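Local coordinates for protein putative non-ribosomal peptide synthetase (Actinomadura parvosata subsp. kistnae, PDB 6M7L) that probably belongs to the peptide-assembly machinery of a non-ribosomal peptide synthetase, forming a domain of the condensation family, at residues Q28-L33 and A405-L410; I37-E42 and G119-L124; L75-P80 and V86-L91; E155-V160 and L299-E304. All coordinates share one frame; numbering follows the deposited sequence.

Contact 1: Q28-L33 and A405-L410; sequences QRRMWL and AMELDL
R30 swings its CG away from the backbone N (chi1 -170°) and runs on fully extended to NE, while E407 on the facing loop sets its CG opposite the carbonyl carbon (chi1 -54°) and continues straight to the carboxylate. The two chains therefore approach from opposite directions and meet at their charged ends. The grip is end-on: R30 NH1 reaches E407 OE2 at 2.5 Å, and NH2 of R30 reaches OE1 of E407 at 2.7 Å, one nitrogen to each oxygen. Guanidinium and carboxylate are nearly coplanar, their planes 22° apart. Of the two bonds, the one from NH1 is the better aligned, with OE2 lying in the guanidinium plane and accepting through its syn lone pair. The bond from NH2 is more bent, since OE1 stands well out of the guanidinium plane, although it too is met on its syn side. Two bonds to two oxygens hold both flat groups against rotation, and the opposite charges would be expected to stabilise each other's ionised forms. R30 also rests on P370, whereas D409, two residues beyond E407, pairs with R238. This is a classic bidentate arginine–carboxylate salt bridge at the protein surface, here linking helix 26-34 to the loop between strands 395-399 and 410-418, which belong to the two separate large sheets of the two-lobed condensation-domain fold.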
loop_
_atom_site.group_PDB
_atom_site.type_symbol
_atom_site.label_atom_id
_atom_site.label_comp_id
_atom_site.label_asym_id
_atom_site.label_seq_id
_atom_site.Cartn_x
_atom_site.Cartn_y
_atom_site.Cartn_z
ATOM N N GLN A 28 -23.430 3.312 13.884
ATOM C CA GLN A 28 -24.324 4.060 13.006
ATOM C C GLN A 28 -25.415 4.762 13.803
ATOM O O GLN A 28 -25.785 5.902 13.494
ATOM C CB GLN A 28 -24.948 3.126 11.972
ATOM C CG GLN A 28 -24.000 2.670 10.892
ATOM C CD GLN A 28 -24.690 1.800 9.869
ATOM O OE1 GLN A 28 -25.406 0.860 10.221
ATOM N NE2 GLN A 28 -24.489 2.112 8.594
ATOM N N ARG A 29 -25.948 4.088 14.824
ATOM C CA ARG A 29 -26.964 4.697 15.677
ATOM C C ARG A 29 -26.447 5.986 16.303
ATOM O O ARG A 29 -27.119 7.024 16.266
ATOM C CB ARG A 29 -27.397 3.700 16.752
ATOM C CG ARG A 29 -28.290 4.274 17.836
ATOM C CD ARG A 29 -29.633 4.718 17.293
ATOM N NE ARG A 29 -30.458 5.296 18.349
ATOM C CZ ARG A 29 -31.644 5.864 18.155
ATOM N NH1 ARG A 29 -32.161 5.937 16.935
ATOM N NH2 ARG A 29 -32.311 6.361 19.186
ATOM N N ARG A 30 -25.238 5.945 16.867
ATOM C CA ARG A 30 -24.684 7.145 17.484
ATOM C C ARG A 30 -24.344 8.198 16.437
ATOM O O ARG A 30 -24.586 9.393 16.649
ATOM C CB ARG A 30 -23.451 6.790 18.311
ATOM C CG ARG A 30 -22.956 7.936 19.172
ATOM C CD ARG A 30 -21.883 7.493 20.149
ATOM N NE ARG A 30 -21.421 8.611 20.961
ATOM C CZ ARG A 30 -20.484 9.471 20.579
ATOM N NH1 ARG A 30 -19.899 9.336 19.397
ATOM N NH2 ARG A 30 -20.127 10.466 21.380
ATOM N N MET A 31 -23.794 7.776 15.296
ATOM C CA MET A 31 -23.445 8.730 14.249
ATOM C C MET A 31 -24.683 9.426 13.703
ATOM O O MET A 31 -24.654 10.631 13.427
ATOM C CB MET A 31 -22.686 8.028 13.122
ATOM C CG MET A 31 -21.312 7.515 13.518
ATOM S SD MET A 31 -20.289 8.800 14.249
ATOM C CE MET A 31 -20.434 10.060 12.989
ATOM N N TRP A 32 -25.778 8.683 13.532
ATOM C CA TRP A 32 -27.010 9.288 13.041
ATOM C C TRP A 32 -27.517 10.350 14.009
ATOM O O TRP A 32 -27.887 11.458 13.600
ATOM C CB TRP A 32 -28.068 8.207 12.815
ATOM C CG TRP A 32 -29.289 8.703 12.103
ATOM C CD1 TRP A 32 -29.505 8.707 10.757
ATOM C CD2 TRP A 32 -30.460 9.275 12.700
ATOM N NE1 TRP A 32 -30.738 9.242 10.475
ATOM C CE2 TRP A 32 -31.345 9.600 11.651
ATOM C CE3 TRP A 32 -30.848 9.544 14.017
ATOM C CZ2 TRP A 32 -32.594 10.180 11.879
ATOM C CZ3 TRP A 32 -32.087 10.118 14.240
ATOM C CH2 TRP A 32 -32.944 10.429 13.177
ATOM N N LEU A 33 -27.528 10.030 15.305
ATOM C CA LEU A 33 -28.012 10.972 16.307
ATOM C C LEU A 33 -27.175 12.246 16.317
ATOM O O LEU A 33 -27.713 13.356 16.228
ATOM C CB LEU A 33 -28.014 10.309 17.686
ATOM C CG LEU A 33 -29.051 9.198 17.871
ATOM C CD1 LEU A 33 -28.826 8.449 19.170
ATOM C CD2 LEU A 33 -30.456 9.771 17.820
ATOM N N ALA A 405 -12.717 16.617 12.325
ATOM C CA ALA A 405 -13.620 16.933 13.421
ATOM C C ALA A 405 -13.664 15.766 14.396
ATOM O O ALA A 405 -13.745 14.604 13.989
ATOM C CB ALA A 405 -15.020 17.239 12.886
ATOM N N MET A 406 -13.593 16.074 15.688
ATOM C CA MET A 406 -13.577 15.039 16.708
ATOM C C MET A 406 -14.363 15.503 17.922
ATOM O O MET A 406 -14.567 16.700 18.138
ATOM C CB MET A 406 -12.144 14.668 17.117
ATOM C CG MET A 406 -11.400 15.761 17.865
ATOM S SD MET A 406 -9.783 15.197 18.421
ATOM C CE MET A 406 -9.291 16.540 19.491
ATOM N N GLU A 407 -14.813 14.528 18.712
ATOM C CA GLU A 407 -15.466 14.808 19.983
ATOM C C GLU A 407 -14.495 14.814 21.150
ATOM O O GLU A 407 -14.830 15.338 22.218
ATOM C CB GLU A 407 -16.558 13.774 20.262
ATOM C CG GLU A 407 -17.577 13.616 19.157
ATOM C CD GLU A 407 -18.647 12.611 19.516
ATOM O OE1 GLU A 407 -19.482 12.918 20.395
ATOM O OE2 GLU A 407 -18.641 11.505 18.935
ATOM N N LEU A 408 -13.311 14.236 20.973
ATOM C CA LEU A 408 -12.336 14.171 22.044
ATOM C C LEU A 408 -11.747 15.550 22.315
ATOM O O LEU A 408 -11.776 16.447 21.468
ATOM C CB LEU A 408 -11.224 13.188 21.685
ATOM C CG LEU A 408 -11.685 11.767 21.359
ATOM C CD1 LEU A 408 -10.658 11.064 20.490
ATOM C CD2 LEU A 408 -11.933 10.987 22.639
ATOM N N ASP A 409 -11.220 15.718 23.528
ATOM C CA ASP A 409 -10.473 16.929 23.841
ATOM C C ASP A 409 -9.037 16.820 23.356
ATOM O O ASP A 409 -8.459 17.803 22.876
ATOM C CB ASP A 409 -10.496 17.198 25.345
ATOM C CG ASP A 409 -11.885 17.113 25.927
ATOM O OD1 ASP A 409 -12.856 17.279 25.162
ATOM O OD2 ASP A 409 -12.008 16.884 27.148
ATOM N N LEU A 410 -8.452 15.632 23.476
ATOM C CA LEU A 410 -7.066 15.395 23.113
ATOM C C LEU A 410 -6.949 14.038 22.439
ATOM O O LEU A 410 -7.535 13.054 22.897
ATOM C CB LEU A 410 -6.156 15.458 24.344
ATOM C CG LEU A 410 -6.126 16.806 25.063
ATOM C CD1 LEU A 410 -5.549 16.659 26.460
ATOM C CD2 LEU A 410 -5.336 17.820 24.249
#

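Contact 2: I37-E42 and G119-L124; sequences IGDEAE and GRPFDL
D39 and P121 cross at about a right angle, the carboxylate of one lying against an edge of the other's pyrrolidine ring. The P121 CA–CB bond points toward the facing loop, and the touching is done by the CG–CD edge of its ring: P121 CD sits 3.5 Å from D39 OD1, and CG of P121 comes within 3.9 Å of D39 CA. D39 adopts a first torsion of -65°, with CG beside its own backbone N, and this brings OD1 beside CD and CG of the proline. Next to this pair, the backbone of G38 touches the same ring, its carbonyl C 4.2 Å from P121 CG. With an alanine here in place of P121, CG and CD are gone, and D39 would probably lose the ring carbons its carboxylate rests against, leaving a small gap between the chains. E42 behaves differently. Its CA–CB bond points away from the other segment, but a bend at chi2 (-62°) folds the carboxylate back until E42 OE1 lies 3.7 Å from CA of G119, the last residue of helix 110-119. The other oxygen, OE2, forms a salt bridge with R245, the main polar partner of this side chain. Between the loop and the end of helix 110-119 with the residues that follow, then, the chemistry is van der Waals contact of carboxylate oxygens with C-H groups of proline and glycine, with the stronger electrostatic ties of E42 made elsewhere.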
loop_
_atom_site.group_PDB
_atom_site.type_symbol
_atom_site.label_atom_id
_atom_site.label_comp_id
_atom_site.label_asym_id
_atom_site.label_seq_id
_atom_site.Cartn_x
_atom_site.Cartn_y
_atom_site.Cartn_z
ATOM N N ILE A 37 -27.474 18.029 14.506
ATOM C CA ILE A 37 -26.996 19.053 15.431
ATOM C C ILE A 37 -26.832 20.395 14.722
ATOM O O ILE A 37 -27.103 21.449 15.307
ATOM C CB ILE A 37 -25.692 18.603 16.117
ATOM C CG1 ILE A 37 -25.993 17.475 17.109
ATOM C CG2 ILE A 37 -25.028 19.760 16.837
ATOM C CD1 ILE A 37 -24.833 17.100 18.000
ATOM N N GLY A 38 -26.397 20.382 13.471
ATOM C CA GLY A 38 -26.458 21.565 12.635
ATOM C C GLY A 38 -25.090 22.084 12.234
ATOM O O GLY A 38 -24.046 21.556 12.619
ATOM N N ASP A 39 -25.127 23.169 11.451
ATOM C CA ASP A 39 -23.928 23.709 10.812
ATOM C C ASP A 39 -22.872 24.138 11.822
ATOM O O ASP A 39 -21.672 24.018 11.549
ATOM C CB ASP A 39 -24.309 24.895 9.928
ATOM C CG ASP A 39 -25.197 24.494 8.768
ATOM O OD1 ASP A 39 -24.677 24.366 7.639
ATOM O OD2 ASP A 39 -26.412 24.290 8.990
ATOM N N GLU A 40 -23.294 24.656 12.977
ATOM C CA GLU A 40 -22.341 25.139 13.973
ATOM C C GLU A 40 -21.354 24.048 14.372
ATOM O O GLU A 40 -20.147 24.298 14.471
ATOM C CB GLU A 40 -23.095 25.661 15.196
ATOM C CG GLU A 40 -22.213 26.122 16.341
ATOM C CD GLU A 40 -23.023 26.573 17.538
ATOM O OE1 GLU A 40 -24.133 27.111 17.334
ATOM O OE2 GLU A 40 -22.559 26.381 18.681
ATOM N N ALA A 41 -21.846 22.834 14.596
ATOM C CA ALA A 41 -20.976 21.700 14.866
ATOM C C ALA A 41 -20.470 21.118 13.553
ATOM O O ALA A 41 -21.262 20.782 12.668
ATOM C CB ALA A 41 -21.718 20.631 15.666
ATOM N N GLU A 42 -19.148 21.013 13.423
ATOM C CA GLU A 42 -18.568 20.411 12.231
ATOM C C GLU A 42 -19.051 18.976 12.084
ATOM O O GLU A 42 -19.078 18.213 13.055
ATOM C CB GLU A 42 -17.041 20.453 12.298
ATOM C CG GLU A 42 -16.461 21.858 12.272
ATOM C CD GLU A 42 -16.784 22.596 10.988
ATOM O OE1 GLU A 42 -16.396 22.105 9.907
ATOM O OE2 GLU A 42 -17.435 23.661 11.060
ATOM N N GLY A 119 -17.205 20.338 5.877
ATOM C CA GLY A 119 -18.032 20.523 7.049
ATOM C C GLY A 119 -19.520 20.581 6.804
ATOM O O GLY A 119 -20.290 20.471 7.763
ATOM N N ARG A 120 -19.945 20.749 5.553
ATOM C CA ARG A 120 -21.369 20.854 5.253
ATOM C C ARG A 120 -22.104 19.620 5.768
ATOM O O ARG A 120 -21.723 18.491 5.433
ATOM C CB ARG A 120 -21.605 21.012 3.751
ATOM C CG ARG A 120 -21.283 22.385 3.193
ATOM C CD ARG A 120 -21.732 22.500 1.747
ATOM N NE ARG A 120 -21.627 23.870 1.253
ATOM C CZ ARG A 120 -21.894 24.236 0.003
ATOM N NH1 ARG A 120 -22.285 23.331 -0.887
ATOM N NH2 ARG A 120 -21.771 25.506 -0.357
ATOM N N PRO A 121 -23.147 19.789 6.575
ATOM C CA PRO A 121 -23.803 18.632 7.191
ATOM C C PRO A 121 -24.547 17.786 6.170
ATOM O O PRO A 121 -24.926 18.243 5.090
ATOM C CB PRO A 121 -24.775 19.264 8.195
ATOM C CG PRO A 121 -24.297 20.683 8.371
ATOM C CD PRO A 121 -23.709 21.063 7.052
ATOM N N PHE A 122 -24.749 16.524 6.536
ATOM C CA PHE A 122 -25.555 15.595 5.760
ATOM C C PHE A 122 -26.939 15.466 6.383
ATOM O O PHE A 122 -27.080 15.421 7.609
ATOM C CB PHE A 122 -24.906 14.209 5.694
ATOM C CG PHE A 122 -23.689 14.134 4.817
ATOM C CD1 PHE A 122 -22.423 14.307 5.351
ATOM C CD2 PHE A 122 -23.808 13.858 3.465
ATOM C CE1 PHE A 122 -21.298 14.224 4.549
ATOM C CE2 PHE A 122 -22.685 13.773 2.657
ATOM C CZ PHE A 122 -21.429 13.956 3.201
ATOM N N ASP A 123 -27.959 15.407 5.532
ATOM C CA ASP A 123 -29.305 15.015 5.947
ATOM C C ASP A 123 -29.428 13.529 5.635
ATOM O O ASP A 123 -29.919 13.133 4.577
ATOM C CB ASP A 123 -30.370 15.842 5.238
ATOM C CG ASP A 123 -31.780 15.410 5.600
ATOM O OD1 ASP A 123 -31.929 14.503 6.449
ATOM O OD2 ASP A 123 -32.740 15.973 5.034
ATOM N N LEU A 124 -28.972 12.697 6.575
ATOM C CA LEU A 124 -28.884 11.259 6.349
ATOM C C LEU A 124 -30.237 10.599 6.112
ATOM O O LEU A 124 -30.269 9.444 5.671
ATOM C CB LEU A 124 -28.185 10.593 7.536
ATOM C CG LEU A 124 -26.736 11.030 7.766
ATOM C CD1 LEU A 124 -26.149 10.339 8.986
ATOM C CD2 LEU A 124 -25.894 10.750 6.530
#

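Contact 3: L75-P80 and V86-L91; sequences LRTRFP and VRQEIL
R78 lies alongside E89, both side chains pointing the same way from the strand pair. R78 CB starts 3.5 Å from E89 OE1; the chain then bends at chi2 and chi3 (42°), carrying CD past L91 CD1. R78 NE next donates to E89 OE1 at 3.0 Å. CZ passes beneath L91 CD1, which sits over one guanidinium face, and at the tip R78 NH2 reaches both OE1 and OE2 of E89, the latter at 3.2 Å. NE and NH2 meet OE1 from the same face of the carboxylate, above its plane, making a side-on salt bridge. A leucine in place of R78 would probably leave the E89 carboxylate without its cationic mate. On the other face of the hairpin, T77 CG2 packs on Q88 CG at 3.6 Å, and the F79 ring runs beside the same Q88 chain. R76 NH2 binds L91 O at 2.8 Å, while its NE and NH1 take the carbonyls of G69 and G70 in helix 58-71. Backbone bonds from L91 N to R76 O, between R78 and E89 in both directions, and from R87 N to P80 O complete a two-stranded antiparallel beta hairpin, with R78–E89 as its hydrogen-bonded pair and T77–I90 as its non-hydrogen-bonded one.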
loop_
_atom_site.group_PDB
_atom_site.type_symbol
_atom_site.label_atom_id
_atom_site.label_comp_id
_atom_site.label_asym_id
_atom_site.label_seq_id
_atom_site.Cartn_x
_atom_site.Cartn_y
_atom_site.Cartn_z
ATOM N N LEU A 75 -22.659 3.201 0.567
ATOM C CA LEU A 75 -22.528 4.544 0.015
ATOM C C LEU A 75 -23.800 5.008 -0.683
ATOM O O LEU A 75 -23.985 6.217 -0.863
ATOM C CB LEU A 75 -21.343 4.609 -0.948
ATOM C CG LEU A 75 -19.963 4.468 -0.301
ATOM C CD1 LEU A 75 -18.870 4.710 -1.326
ATOM C CD2 LEU A 75 -19.819 5.419 0.876
ATOM N N ARG A 76 -24.675 4.085 -1.083
ATOM C CA ARG A 76 -25.995 4.432 -1.592
ATOM C C ARG A 76 -27.094 4.085 -0.595
ATOM O O ARG A 76 -28.247 3.886 -0.987
ATOM C CB ARG A 76 -26.252 3.753 -2.939
ATOM C CG ARG A 76 -25.890 2.276 -2.990
ATOM C CD ARG A 76 -25.961 1.749 -4.417
ATOM N NE ARG A 76 -25.357 0.425 -4.546
ATOM C CZ ARG A 76 -26.045 -0.710 -4.642
ATOM N NH1 ARG A 76 -25.404 -1.867 -4.756
ATOM N NH2 ARG A 76 -27.371 -0.687 -4.633
ATOM N N THR A 77 -26.754 4.013 0.690
ATOM C CA THR A 77 -27.699 3.710 1.753
ATOM C C THR A 77 -28.193 5.000 2.395
ATOM O O THR A 77 -27.415 5.932 2.615
ATOM C CB THR A 77 -27.050 2.812 2.811
ATOM O OG1 THR A 77 -26.721 1.546 2.228
ATOM C CG2 THR A 77 -27.984 2.590 3.989
ATOM N N ARG A 78 -29.488 5.052 2.687
ATOM C CA ARG A 78 -30.097 6.185 3.363
ATOM C C ARG A 78 -30.612 5.752 4.729
ATOM O O ARG A 78 -30.884 4.573 4.967
ATOM C CB ARG A 78 -31.233 6.773 2.524
ATOM C CG ARG A 78 -31.176 8.277 2.396
ATOM C CD ARG A 78 -31.743 8.717 1.063
ATOM N NE ARG A 78 -32.955 7.981 0.727
ATOM C CZ ARG A 78 -33.851 8.387 -0.164
ATOM N NH1 ARG A 78 -33.674 9.534 -0.806
ATOM N NH2 ARG A 78 -34.927 7.650 -0.407
ATOM N N PHE A 79 -30.746 6.725 5.633
ATOM C CA PHE A 79 -31.044 6.455 7.040
ATOM C C PHE A 79 -32.269 7.236 7.495
ATOM O O PHE A 79 -32.150 8.230 8.225
ATOM C CB PHE A 79 -29.840 6.783 7.922
ATOM C CG PHE A 79 -28.583 6.088 7.503
ATOM C CD1 PHE A 79 -27.703 6.695 6.623
ATOM C CD2 PHE A 79 -28.287 4.821 7.977
ATOM C CE1 PHE A 79 -26.545 6.053 6.229
ATOM C CE2 PHE A 79 -27.130 4.175 7.587
ATOM C CZ PHE A 79 -26.258 4.792 6.713
ATOM N N PRO A 80 -33.463 6.807 7.099
ATOM C CA PRO A 80 -34.681 7.427 7.621
ATOM C C PRO A 80 -35.082 6.816 8.957
ATOM O O PRO A 80 -34.707 5.693 9.303
ATOM C CB PRO A 80 -35.717 7.120 6.536
ATOM C CG PRO A 80 -35.274 5.800 5.995
ATOM C CD PRO A 80 -33.765 5.758 6.107
ATOM N N VAL A 86 -33.923 3.936 13.691
ATOM C CA VAL A 86 -33.319 4.326 12.422
ATOM C C VAL A 86 -33.218 3.090 11.539
ATOM O O VAL A 86 -32.918 1.993 12.022
ATOM C CB VAL A 86 -31.932 4.974 12.621
ATOM C CG1 VAL A 86 -31.359 5.443 11.288
ATOM C CG2 VAL A 86 -32.020 6.133 13.599
ATOM N N ARG A 87 -33.466 3.272 10.244
ATOM C CA ARG A 87 -33.510 2.185 9.278
ATOM C C ARG A 87 -32.486 2.422 8.172
ATOM O O ARG A 87 -32.194 3.565 7.810
ATOM C CB ARG A 87 -34.925 2.052 8.686
ATOM C CG ARG A 87 -35.043 1.150 7.469
ATOM C CD ARG A 87 -36.462 1.145 6.923
ATOM N NE ARG A 87 -36.481 0.941 5.478
ATOM C CZ ARG A 87 -36.717 1.902 4.592
ATOM N NH1 ARG A 87 -36.967 3.138 5.003
ATOM N NH2 ARG A 87 -36.711 1.627 3.294
ATOM N N GLN A 88 -31.932 1.327 7.647
ATOM C CA GLN A 88 -30.987 1.373 6.533
ATOM C C GLN A 88 -31.748 1.166 5.227
ATOM O O GLN A 88 -32.177 0.049 4.922
ATOM C CB GLN A 88 -29.901 0.312 6.704
ATOM C CG GLN A 88 -28.529 0.850 7.085
ATOM C CD GLN A 88 -27.507 -0.257 7.296
ATOM O OE1 GLN A 88 -26.376 -0.175 6.819
ATOM N NE2 GLN A 88 -27.903 -1.295 8.021
ATOM N N GLU A 89 -31.912 2.238 4.453
ATOM C CA GLU A 89 -32.598 2.187 3.164
ATOM C C GLU A 89 -31.551 2.205 2.053
ATOM O O GLU A 89 -30.913 3.234 1.810
ATOM C CB GLU A 89 -33.568 3.358 3.015
ATOM C CG GLU A 89 -34.320 3.374 1.691
ATOM C CD GLU A 89 -34.964 4.715 1.397
ATOM O OE1 GLU A 89 -34.540 5.725 1.997
ATOM O OE2 GLU A 89 -35.894 4.760 0.564
ATOM N N ILE A 90 -31.386 1.074 1.372
ATOM C CA ILE A 90 -30.382 0.939 0.321
ATOM C C ILE A 90 -31.010 1.296 -1.020
ATOM O O ILE A 90 -31.960 0.643 -1.465
ATOM C CB ILE A 90 -29.793 -0.478 0.288
ATOM C CG1 ILE A 90 -29.218 -0.857 1.653
ATOM C CG2 ILE A 90 -28.715 -0.575 -0.783
ATOM C CD1 ILE A 90 -28.498 -2.188 1.656
ATOM N N LEU A 91 -30.473 2.324 -1.668
ATOM C CA LEU A 91 -30.912 2.728 -2.993
ATOM C C LEU A 91 -30.118 1.982 -4.064
ATOM O O LEU A 91 -29.130 1.303 -3.784
ATOM C CB LEU A 91 -30.749 4.237 -3.171
ATOM C CG LEU A 91 -31.269 5.145 -2.059
ATOM C CD1 LEU A 91 -31.038 6.605 -2.418
ATOM C CD2 LEU A 91 -32.739 4.877 -1.796
#

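Contact 4: E155-V160 and L299-E304; sequences EESVDV and LPRDEE
E156 and P300 supply the van der Waals part of this contact, carbon against a polar end: P300 CB lies 3.5 Å from E156 OE2 and 3.6 Å from CD of the same glutamate. R301 NH2 likewise comes within 3.7 Å of E156 CB, so the two ends of the glutamate side chain are touched separately. The polar part centres on R301. With CG lodged between backbone N and carbonyl carbon (chi1 62°) and a second bend at chi3, the chain folds back toward helix 155-172 and sets R301 NH2 3.2 Å from S157 OG, which lies at the guanidinium edge, in its plane. Both groups converge on D154, whose OD1 forms a salt bridge with R301 NH2 and a hydrogen bond with S157 OG. R301 NH1 is taken by the carbonyls of L308 and M311, and E156 OE2 by R298. D154 occupies the aspartate position in a version of the HHxxxDG motif that has lost its second histidine and its glycine, and an arginine bound to that aspartate is consistent with its structural role in relatives. The chemistry thus implies an electrostatic tie between the loop and the start of the helix, with R301 bridging a carboxylate and backbone carbonyls.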
loop_
_atom_site.group_PDB
_atom_site.type_symbol
_atom_site.label_atom_id
_atom_site.label_comp_id
_atom_site.label_asym_id
_atom_site.label_seq_id
_atom_site.Cartn_x
_atom_site.Cartn_y
_atom_site.Cartn_z
ATOM N N GLU A 155 -11.893 5.654 9.015
ATOM C CA GLU A 155 -10.618 6.177 8.533
ATOM C C GLU A 155 -10.065 5.305 7.410
ATOM O O GLU A 155 -9.652 5.809 6.359
ATOM C CB GLU A 155 -9.617 6.275 9.684
ATOM C CG GLU A 155 -8.516 7.308 9.468
ATOM C CD GLU A 155 -7.295 7.066 10.343
ATOM O OE1 GLU A 155 -6.492 6.169 10.010
ATOM O OE2 GLU A 155 -7.140 7.770 11.365
ATOM N N GLU A 156 -10.064 3.985 7.615
ATOM C CA GLU A 156 -9.545 3.061 6.613
ATOM C C GLU A 156 -10.367 3.067 5.332
ATOM O O GLU A 156 -9.839 2.712 4.273
ATOM C CB GLU A 156 -9.490 1.641 7.178
ATOM C CG GLU A 156 -8.475 1.441 8.298
ATOM C CD GLU A 156 -8.886 2.119 9.587
ATOM O OE1 GLU A 156 -10.103 2.176 9.864
ATOM O OE2 GLU A 156 -8.000 2.612 10.314
ATOM N N SER A 157 -11.643 3.456 5.403
ATOM C CA SER A 157 -12.480 3.483 4.210
ATOM C C SER A 157 -12.038 4.544 3.215
ATOM O O SER A 157 -12.339 4.418 2.023
ATOM C CB SER A 157 -13.944 3.713 4.590
ATOM O OG SER A 157 -14.494 2.577 5.239
ATOM N N VAL A 158 -11.344 5.588 3.673
ATOM C CA VAL A 158 -10.882 6.631 2.760
ATOM C C VAL A 158 -9.920 6.043 1.739
ATOM O O VAL A 158 -10.018 6.314 0.536
ATOM C CB VAL A 158 -10.236 7.786 3.546
ATOM C CG1 VAL A 158 -9.513 8.733 2.603
ATOM C CG2 VAL A 158 -11.293 8.530 4.335
ATOM N N ASP A 159 -8.980 5.219 2.209
ATOM C CA ASP A 159 -8.077 4.515 1.306
ATOM C C ASP A 159 -8.853 3.625 0.342
ATOM O O ASP A 159 -8.596 3.629 -0.868
ATOM C CB ASP A 159 -7.074 3.695 2.119
ATOM C CG ASP A 159 -6.164 2.857 1.251
ATOM O OD1 ASP A 159 -5.544 3.412 0.322
ATOM O OD2 ASP A 159 -6.062 1.639 1.506
ATOM N N VAL A 160 -9.815 2.860 0.864
ATOM C CA VAL A 160 -10.654 2.018 0.014
ATOM C C VAL A 160 -11.442 2.871 -0.972
ATOM O O VAL A 160 -11.594 2.511 -2.146
ATOM C CB VAL A 160 -11.583 1.150 0.881
ATOM C CG1 VAL A 160 -12.594 0.411 0.012
ATOM C CG2 VAL A 160 -10.766 0.172 1.712
ATOM N N LEU A 299 -9.383 1.395 17.535
ATOM C CA LEU A 299 -8.861 0.276 16.772
ATOM C C LEU A 299 -9.516 0.238 15.400
ATOM O O LEU A 299 -10.697 0.580 15.266
ATOM C CB LEU A 299 -9.119 -1.043 17.500
ATOM C CG LEU A 299 -8.518 -1.159 18.903
ATOM C CD1 LEU A 299 -9.021 -2.412 19.600
ATOM C CD2 LEU A 299 -7.000 -1.155 18.839
ATOM N N PRO A 300 -8.793 -0.153 14.356
ATOM C CA PRO A 300 -9.416 -0.236 13.029
ATOM C C PRO A 300 -10.336 -1.440 12.915
ATOM O O PRO A 300 -10.665 -2.074 13.924
ATOM C CB PRO A 300 -8.214 -0.347 12.085
ATOM C CG PRO A 300 -7.162 -1.004 12.916
ATOM C CD PRO A 300 -7.363 -0.502 14.322
ATOM N N ARG A 301 -10.762 -1.761 11.696
ATOM C CA ARG A 301 -11.601 -2.933 11.486
ATOM C C ARG A 301 -10.876 -4.193 11.944
ATOM O O ARG A 301 -9.644 -4.250 11.976
ATOM C CB ARG A 301 -11.987 -3.058 10.014
ATOM C CG ARG A 301 -10.816 -3.246 9.073
ATOM C CD ARG A 301 -11.246 -2.989 7.642
ATOM N NE ARG A 301 -11.724 -1.620 7.471
ATOM C CZ ARG A 301 -12.324 -1.166 6.375
ATOM N NH1 ARG A 301 -12.530 -1.974 5.343
ATOM N NH2 ARG A 301 -12.722 0.098 6.314
ATOM N N ASP A 302 -11.660 -5.203 12.315
ATOM C CA ASP A 302 -11.094 -6.485 12.714
ATOM C C ASP A 302 -10.241 -7.037 11.581
ATOM O O ASP A 302 -10.765 -7.409 10.527
ATOM C CB ASP A 302 -12.201 -7.475 13.091
ATOM C CG ASP A 302 -11.676 -8.680 13.855
ATOM O OD1 ASP A 302 -10.484 -9.024 13.700
ATOM O OD2 ASP A 302 -12.460 -9.286 14.618
ATOM N N GLU A 303 -8.923 -7.072 11.783
ATOM C CA GLU A 303 -8.031 -7.566 10.742
ATOM C C GLU A 303 -8.167 -9.068 10.531
ATOM O O GLU A 303 -7.764 -9.569 9.475
ATOM C CB GLU A 303 -6.580 -7.209 11.073
ATOM C CG GLU A 303 -6.083 -7.771 12.394
ATOM C CD GLU A 303 -4.590 -7.573 12.586
ATOM O OE1 GLU A 303 -4.053 -6.560 12.089
ATOM O OE2 GLU A 303 -3.952 -8.437 13.225
ATOM N N GLU A 304 -8.724 -9.798 11.502
ATOM C CA GLU A 304 -8.975 -11.222 11.303
ATOM C C GLU A 304 -10.060 -11.445 10.256
ATOM O O GLU A 304 -9.864 -12.200 9.295
ATOM C CB GLU A 304 -9.360 -11.888 12.626
ATOM C CG GLU A 304 -8.181 -12.279 13.502
ATOM C CD GLU A 304 -8.579 -13.225 14.622
ATOM O OE1 GLU A 304 -9.740 -13.689 14.623
ATOM O OE2 GLU A 304 -7.735 -13.505 15.499
#

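Contacts 1, 2 and 3 form a connected group, whereas contact 4 touches none of them. Helix 26-34 is the hub: W32 packs on L124 of contact 2 and its NE1 probably bonds F79 O of contact 3, and L124 O probably bonds F79 N. Centres of contacts 1 and 2 lie about 12 Å apart, and those of contacts 2 and 4 about 24 Å. Along the chain the hairpin of contact 3 is nested within the loop closed by contact 2, and contact 4 follows both. Contact 1 closes the longest loop, around all three, back onto helix 26-34, while contact 4 stands apart at helix 155-172. All belong to one condensation-family region.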